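Thiamine-biosynthesis protein ThiS (Geobacter metallireducens GS-15, PDB 3CWI) probably serves as a ubiquitin-like sulfur carrier in thiamine biosynthesis. Local coordinates at residues T21-A26 against D58-L63; V37-E42 against T52-G57. One frame throughout, in Å; residues are numbered along the deposited sequence.

In the fold
Contacts 1 and 2 lie on the same face of the mixed beta sheet of this ubiquitin-like protein, with centres about 8 Å apart. In contact 1 the helix 20-26 packs on strand 59-63; in contact 2 strand 36-39, which pairs antiparallel with 59-63, meets the short strand 53-55. The two are joined through the sheet by Glu61 N to Glu38 O and Ala59 O to Asn40 N, both 2.8 Å and both probable hydrogen bonds. Their apolar layers also merge, Val60 CG1 lying 3.6 Å from Leu39 CD1. Contact 1 is buried, its centre about 2 Å from the centre of the chain, whereas contact 2 is only partly buried, its centre about 7 Å from that of the chain.

Contact 1 of 2, residues T21-A26 against D58-L63; sequences TELLSA and DAVEFL
Phe62 and Leu23 carry most of this helix-to-sheet contact, and Leu24 adds a second branch against the same ring. The CD1 methyl of Leu23 comes to the edge of the Phe62 ring, near its plane, 4.3 Å from CZ. Leu24 approaches differently: its side chain crosses that of Phe62 obliquely, and its CD1 lies 3.8 Å from Phe62 CE1. With CG anti to its own carbonyl carbon (chi1 -61°), Phe62 directs the ring from the strand toward the helix, so that the far end of the ring, CE1 and CZ, does the touching. The helical segment 21-26 thus lies over strand 59-63 at an axis separation of 11.6 Å and an angle of 61°, the helix-on-sheet packing of the beta-grasp fold shared with ubiquitin. Beside the ring, Leu23 and Val60 meet tip to tip, with Leu23 CD1 4.2 Å from Val60 CG1. All these encounters are apolar. Val5 on strand 2-5 touches both Val60 and Phe62, while Val54 from strand 53-55 packs against Leu23 and Val60. Leu27 and Val29, just beyond the helix, lie against Phe62, and Phe49 reaches Leu24.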
ATOM      1  N   THR A  21      -1.242  -1.319   7.011  1.00 17.05           N
ATOM      2  CA  THR A  21      -0.143  -1.441   7.955  1.00 22.85           C
ATOM      3  C   THR A  21       0.621  -2.740   7.740  1.00 20.26           C
ATOM      4  O   THR A  21       1.853  -2.750   7.692  1.00 17.93           O
ATOM      5  CB  THR A  21      -0.654  -1.391   9.392  1.00 21.96           C
ATOM      6  OG1 THR A  21      -1.364  -0.165   9.591  1.00 23.66           O
ATOM      7  CG2 THR A  21       0.512  -1.470  10.367  1.00 29.23           C
ATOM      8  N   GLU A  22      -0.106  -3.839   7.589  1.00 20.23           N
ATOM      9  CA  GLU A  22       0.544  -5.126   7.381  1.00 16.48           C
ATOM     10  C   GLU A  22       1.268  -5.151   6.035  1.00 19.72           C
ATOM     11  O   GLU A  22       2.352  -5.725   5.918  1.00 17.02           O
ATOM     12  CB  GLU A  22      -0.481  -6.261   7.430  1.00 20.61           C
ATOM     13  CG  GLU A  22      -1.203  -6.389   8.764  1.00 27.72           C
ATOM     14  CD  GLU A  22      -2.343  -7.383   8.691  1.00 38.77           C
ATOM     15  OE1 GLU A  22      -3.174  -7.258   7.762  1.00 31.90           O
ATOM     16  OE2 GLU A  22      -2.425  -8.276   9.563  1.00 42.00           O
ATOM     17  N   LEU A  23       0.671  -4.514   5.028  1.00 15.24           N
ATOM     18  CA  LEU A  23       1.251  -4.467   3.683  1.00 14.64           C
ATOM     19  C   LEU A  23       2.598  -3.756   3.664  1.00 17.75           C
ATOM     20  O   LEU A  23       3.566  -4.248   3.084  1.00 18.50           O
ATOM     21  CB  LEU A  23       0.297  -3.744   2.721  1.00 20.39           C
ATOM     22  CG  LEU A  23       0.202  -4.213   1.273  1.00 23.49           C
ATOM     23  CD1 LEU A  23      -0.421  -3.107   0.449  1.00 20.30           C
ATOM     24  CD2 LEU A  23       1.558  -4.582   0.720  1.00 36.09           C
ATOM     25  N   LEU A  24       2.641  -2.580   4.282  1.00 19.75           N
ATOM     26  CA  LEU A  24       3.861  -1.783   4.335  1.00 26.34           C
ATOM     27  C   LEU A  24       4.986  -2.578   4.967  1.00 24.42           C
ATOM     28  O   LEU A  24       6.101  -2.630   4.443  1.00 22.88           O
ATOM     29  CB  LEU A  24       3.628  -0.512   5.149  1.00 32.90           C
ATOM     30  CG  LEU A  24       3.074   0.728   4.444  1.00 34.13           C
ATOM     31  CD1 LEU A  24       1.976   0.352   3.460  1.00 47.09           C
ATOM     32  CD2 LEU A  24       2.552   1.682   5.507  1.00 20.78           C
ATOM     33  N   SER A  25       4.683  -3.199   6.101  1.00 24.77           N
ATOM     34  CA  SER A  25       5.668  -3.994   6.812  1.00 26.74           C
ATOM     35  C   SER A  25       6.100  -5.214   6.009  1.00 23.57           C
ATOM     36  O   SER A  25       7.295  -5.450   5.817  1.00 36.16           O
ATOM     37  CB  SER A  25       5.111  -4.431   8.167  1.00 27.75           C
ATOM     38  OG  SER A  25       6.065  -5.217   8.858  1.00 43.79           O
ATOM     39  N   ALA A  26       5.137  -5.991   5.530  1.00 23.42           N
ATOM     40  CA  ALA A  26       5.471  -7.185   4.758  1.00 26.78           C
ATOM     41  C   ALA A  26       6.379  -6.841   3.574  1.00 31.02           C
ATOM     42  O   ALA A  26       7.420  -7.468   3.387  1.00 25.58           O
ATOM     43  CB  ALA A  26       4.203  -7.864   4.268  1.00 21.28           C
ATOM     44  N   ASP A  58      -6.908  -5.256  -6.156  1.00 19.19           N
ATOM     45  CA  ASP A  58      -6.707  -3.843  -5.828  1.00 19.06           C
ATOM     46  C   ASP A  58      -5.362  -3.332  -6.362  1.00 19.04           C
ATOM     47  O   ASP A  58      -4.443  -4.117  -6.597  1.00 17.86           O
ATOM     48  CB  ASP A  58      -6.772  -3.626  -4.311  1.00 12.23           C
ATOM     49  CG  ASP A  58      -8.195  -3.637  -3.771  1.00 27.04           C
ATOM     50  OD1 ASP A  58      -9.148  -3.505  -4.573  1.00 20.56           O
ATOM     51  OD2 ASP A  58      -8.368  -3.752  -2.529  1.00 22.61           O
ATOM     52  N   ALA A  59      -5.260  -2.018  -6.553  1.00 13.91           N
ATOM     53  CA  ALA A  59      -4.032  -1.401  -7.059  1.00 14.86           C
ATOM     54  C   ALA A  59      -3.454  -0.461  -6.009  1.00 16.27           C
ATOM     55  O   ALA A  59      -4.086   0.521  -5.633  1.00 17.21           O
ATOM     56  CB  ALA A  59      -4.322  -0.628  -8.332  1.00 19.15           C
ATOM     57  N   VAL A  60      -2.254  -0.764  -5.537  1.00 13.33           N
ATOM     58  CA  VAL A  60      -1.624   0.076  -4.538  1.00 15.58           C
ATOM     59  C   VAL A  60      -0.386   0.746  -5.107  1.00 18.65           C
ATOM     60  O   VAL A  60       0.340   0.166  -5.923  1.00 16.30           O
ATOM     61  CB  VAL A  60      -1.254  -0.748  -3.284  1.00 18.37           C
ATOM     62  CG1 VAL A  60      -2.511  -1.378  -2.701  1.00 21.97           C
ATOM     63  CG2 VAL A  60      -0.252  -1.837  -3.641  1.00 27.41           C
ATOM     64  N   GLU A  61      -0.153   1.983  -4.685  1.00 18.36           N
ATOM     65  CA  GLU A  61       1.008   2.734  -5.156  1.00 21.77           C
ATOM     66  C   GLU A  61       1.743   3.354  -3.973  1.00 20.67           C
ATOM     67  O   GLU A  61       1.127   3.859  -3.039  1.00 16.74           O
ATOM     68  CB  GLU A  61       0.559   3.846  -6.098  1.00 22.06           C
ATOM     69  CG  GLU A  61      -0.216   3.379  -7.307  1.00 34.74           C
ATOM     70  CD  GLU A  61      -0.871   4.538  -8.034  1.00 43.85           C
ATOM     71  OE1 GLU A  61      -1.860   5.095  -7.506  1.00 55.98           O
ATOM     72  OE2 GLU A  61      -0.390   4.903  -9.123  1.00 48.20           O
ATOM     73  N   PHE A  62       3.065   3.303  -4.025  1.00 17.32           N
ATOM     74  CA  PHE A  62       3.887   3.876  -2.978  1.00 22.80           C
ATOM     75  C   PHE A  62       4.635   5.059  -3.572  1.00 21.95           C
ATOM     76  O   PHE A  62       5.426   4.902  -4.502  1.00 24.36           O
ATOM     77  CB  PHE A  62       4.860   2.827  -2.437  1.00 17.51           C
ATOM     78  CG  PHE A  62       4.176   1.632  -1.838  1.00 23.43           C
ATOM     79  CD1 PHE A  62       3.297   1.784  -0.776  1.00 18.91           C
ATOM     80  CD2 PHE A  62       4.385   0.359  -2.354  1.00 25.84           C
ATOM     81  CE1 PHE A  62       2.630   0.689  -0.237  1.00 20.41           C
ATOM     82  CE2 PHE A  62       3.721  -0.745  -1.822  1.00 18.12           C
ATOM     83  CZ  PHE A  62       2.848  -0.576  -0.769  1.00 20.83           C
ATOM     84  N   LEU A  63       4.358   6.248  -3.045  1.00 20.82           N
ATOM     85  CA  LEU A  63       4.985   7.465  -3.545  1.00 19.24           C
ATOM     86  C   LEU A  63       5.699   8.231  -2.429  1.00 20.61           C
ATOM     87  O   LEU A  63       5.302   8.168  -1.262  1.00 18.16           O
ATOM     88  CB  LEU A  63       3.927   8.371  -4.187  1.00 23.91           C
ATOM     89  CG  LEU A  63       2.842   7.738  -5.074  1.00 27.16           C
ATOM     90  CD1 LEU A  63       1.909   8.832  -5.570  1.00 36.46           C
ATOM     91  CD2 LEU A  63       3.467   6.997  -6.241  1.00 38.65           C
TER

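Contact 2 of 2, residues V37-E42 against T52-G57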
ATOM      1  N   VAL A  37       0.690   6.487   0.497  1.00 18.96           N
ATOM      2  CA  VAL A  37       0.081   5.308  -0.102  1.00 21.77           C
ATOM      3  C   VAL A  37      -1.209   5.609  -0.843  1.00 19.00           C
ATOM      4  O   VAL A  37      -2.092   6.276  -0.317  1.00 17.31           O
ATOM      5  CB  VAL A  37      -0.219   4.231   0.964  1.00 21.57           C
ATOM      6  CG1 VAL A  37      -0.824   2.995   0.296  1.00 21.36           C
ATOM      7  CG2 VAL A  37       1.062   3.858   1.706  1.00 20.30           C
ATOM      8  N   GLU A  38      -1.304   5.116  -2.075  1.00 19.48           N
ATOM      9  CA  GLU A  38      -2.507   5.293  -2.878  1.00 15.28           C
ATOM     10  C   GLU A  38      -3.135   3.926  -3.098  1.00 20.16           C
ATOM     11  O   GLU A  38      -2.442   2.959  -3.411  1.00 17.35           O
ATOM     12  CB  GLU A  38      -2.190   5.936  -4.233  1.00 22.34           C
ATOM     13  CG  GLU A  38      -2.187   7.459  -4.214  1.00 48.05           C
ATOM     14  CD  GLU A  38      -2.105   8.067  -5.606  1.00 53.76           C
ATOM     15  OE1 GLU A  38      -2.969   7.741  -6.454  1.00 50.93           O
ATOM     16  OE2 GLU A  38      -1.182   8.875  -5.849  1.00 59.07           O
ATOM     17  N   LEU A  39      -4.449   3.852  -2.904  1.00 18.07           N
ATOM     18  CA  LEU A  39      -5.190   2.611  -3.086  1.00 23.40           C
ATOM     19  C   LEU A  39      -6.302   2.895  -4.084  1.00 23.41           C
ATOM     20  O   LEU A  39      -7.170   3.735  -3.841  1.00 20.08           O
ATOM     21  CB  LEU A  39      -5.781   2.139  -1.753  1.00 20.23           C
ATOM     22  CG  LEU A  39      -6.693   0.913  -1.817  1.00 22.51           C
ATOM     23  CD1 LEU A  39      -5.953  -0.259  -2.481  1.00 20.57           C
ATOM     24  CD2 LEU A  39      -7.130   0.536  -0.413  1.00 20.87           C
ATOM     25  N   ASN A  40      -6.254   2.197  -5.213  1.00 20.41           N
ATOM     26  CA  ASN A  40      -7.232   2.361  -6.283  1.00 22.58           C
ATOM     27  C   ASN A  40      -7.397   3.827  -6.703  1.00 24.27           C
ATOM     28  O   ASN A  40      -8.512   4.313  -6.914  1.00 27.16           O
ATOM     29  CB  ASN A  40      -8.581   1.747  -5.877  1.00 23.11           C
ATOM     30  CG  ASN A  40      -8.490   0.235  -5.677  1.00 25.27           C
ATOM     31  OD1 ASN A  40      -7.646  -0.427  -6.287  1.00 15.56           O
ATOM     32  ND2 ASN A  40      -9.370  -0.316  -4.844  1.00 21.93           N
ATOM     33  N   GLY A  41      -6.265   4.521  -6.812  1.00 26.12           N
ATOM     34  CA  GLY A  41      -6.253   5.907  -7.249  1.00 30.94           C
ATOM     35  C   GLY A  41      -6.604   6.967  -6.231  1.00 34.00           C
ATOM     36  O   GLY A  41      -6.820   8.130  -6.584  1.00 33.27           O
ATOM     37  N   GLU A  42      -6.660   6.581  -4.966  1.00 25.86           N
ATOM     38  CA  GLU A  42      -6.990   7.533  -3.921  1.00 28.11           C
ATOM     39  C   GLU A  42      -5.907   7.549  -2.858  1.00 24.74           C
ATOM     40  O   GLU A  42      -5.480   6.497  -2.380  1.00 22.31           O
ATOM     41  CB  GLU A  42      -8.328   7.159  -3.307  1.00 27.98           C
ATOM     42  CG  GLU A  42      -8.677   7.931  -2.070  1.00 41.76           C
ATOM     43  CD  GLU A  42     -10.057   7.579  -1.576  1.00 53.11           C
ATOM     44  OE1 GLU A  42     -10.398   6.375  -1.594  1.00 54.15           O
ATOM     45  OE2 GLU A  42     -10.795   8.499  -1.165  1.00 55.11           O
ATOM     46  N   THR A  52      -7.946   0.244   6.661  1.00 20.71           N
ATOM     47  CA  THR A  52      -8.022   0.140   5.215  1.00 22.31           C
ATOM     48  C   THR A  52      -7.505  -1.219   4.763  1.00 21.37           C
ATOM     49  O   THR A  52      -6.399  -1.633   5.122  1.00 19.23           O
ATOM     50  CB  THR A  52      -7.211   1.269   4.557  1.00 21.31           C
ATOM     51  OG1 THR A  52      -7.657   2.528   5.078  1.00 22.10           O
ATOM     52  CG2 THR A  52      -7.403   1.263   3.049  1.00 19.73           C
ATOM     53  N   THR A  53      -8.304  -1.912   3.963  1.00 16.25           N
ATOM     54  CA  THR A  53      -7.923  -3.239   3.510  1.00 23.06           C
ATOM     55  C   THR A  53      -7.701  -3.357   2.006  1.00 21.25           C
ATOM     56  O   THR A  53      -8.430  -2.773   1.204  1.00 19.71           O
ATOM     57  CB  THR A  53      -8.989  -4.263   3.930  1.00 30.39           C
ATOM     58  OG1 THR A  53      -9.383  -4.002   5.285  1.00 36.34           O
ATOM     59  CG2 THR A  53      -8.427  -5.669   3.843  1.00 34.63           C
ATOM     60  N   VAL A  54      -6.682  -4.126   1.646  1.00 19.99           N
ATOM     61  CA  VAL A  54      -6.337  -4.369   0.256  1.00 19.11           C
ATOM     62  C   VAL A  54      -6.765  -5.787  -0.070  1.00 19.68           C
ATOM     63  O   VAL A  54      -6.394  -6.726   0.631  1.00 25.12           O
ATOM     64  CB  VAL A  54      -4.819  -4.227   0.031  1.00 27.27           C
ATOM     65  CG1 VAL A  54      -4.499  -4.402  -1.445  1.00 28.60           C
ATOM     66  CG2 VAL A  54      -4.347  -2.864   0.529  1.00 23.74           C
ATOM     67  N   LYS A  55      -7.559  -5.945  -1.126  1.00 21.08           N
ATOM     68  CA  LYS A  55      -8.039  -7.269  -1.511  1.00 23.18           C
ATOM     69  C   LYS A  55      -7.578  -7.656  -2.912  1.00 27.77           C
ATOM     70  O   LYS A  55      -6.949  -6.862  -3.609  1.00 17.73           O
ATOM     71  CB  LYS A  55      -9.569  -7.297  -1.437  1.00 25.46           C
ATOM     72  CG  LYS A  55     -10.117  -6.869  -0.077  1.00 33.13           C
ATOM     73  CD  LYS A  55     -11.641  -6.856  -0.056  1.00 41.39           C
ATOM     74  CE  LYS A  55     -12.171  -6.398   1.300  1.00 36.77           C
ATOM     75  NZ  LYS A  55     -13.654  -6.400   1.343  1.00 38.58           N
ATOM     76  N   ASP A  56      -7.879  -8.890  -3.310  1.00 22.33           N
ATOM     77  CA  ASP A  56      -7.497  -9.372  -4.636  1.00 23.42           C
ATOM     78  C   ASP A  56      -7.960  -8.382  -5.704  1.00 20.84           C
ATOM     79  O   ASP A  56      -9.107  -7.933  -5.694  1.00 17.31           O
ATOM     80  CB  ASP A  56      -8.128 -10.743  -4.906  1.00 27.23           C
ATOM     81  CG  ASP A  56      -7.762 -11.298  -6.272  1.00 33.89           C
ATOM     82  OD1 ASP A  56      -6.649 -11.845  -6.424  1.00 33.14           O
ATOM     83  OD2 ASP A  56      -8.586 -11.174  -7.205  1.00 38.40           O
ATOM     84  N   GLY A  57      -7.063  -8.030  -6.617  1.00 18.47           N
ATOM     85  CA  GLY A  57      -7.418  -7.110  -7.678  1.00 20.58           C
ATOM     86  C   GLY A  57      -7.217  -5.629  -7.398  1.00 20.17           C
ATOM     87  O   GLY A  57      -7.341  -4.824  -8.312  1.00 20.40           O
TER
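At one flank of the beta-grasp core, strand 36-39 of the main sheet faces strand 53-55 of the small two-stranded sheet, and Leu39 bridges the gap. Its two methyls divide the work. Leu39 CD2 meets the Thr52 methyl tip to tip, 3.5 Å from Thr52 CG2, and also lies 3.9 Å from the carbonyl oxygen Thr53 O; Leu39 CD1 lies 4.3 Å from Val54 CG2. The Leu39 side chain reaches this position with CG anti to the backbone nitrogen (chi1 175°), while Thr52 likewise sets its methyl anti to N, toward Leu39. That leaves the hydroxyl of Thr52 for a different task: OG1 is hydrogen-bonded to Ala48 O, which ties the residue to the preceding loop. Beyond Leu39 the chain reverses in a type I' turn closed by Leu39 N to Glu42 O at 2.9 Å and Glu42 N to Leu39 O at 3.1 Å, with Asn40 and Gly41 at its two central positions. The CA atoms of Leu39 and Val54 stay 7.8 Å apart, so the Leu39 side chain has to span the gap, meeting two side chains and one backbone carbonyl. A main-sheet strand is thereby packed against the smaller strand pair 17-19 and 53-55 in the beta-grasp core.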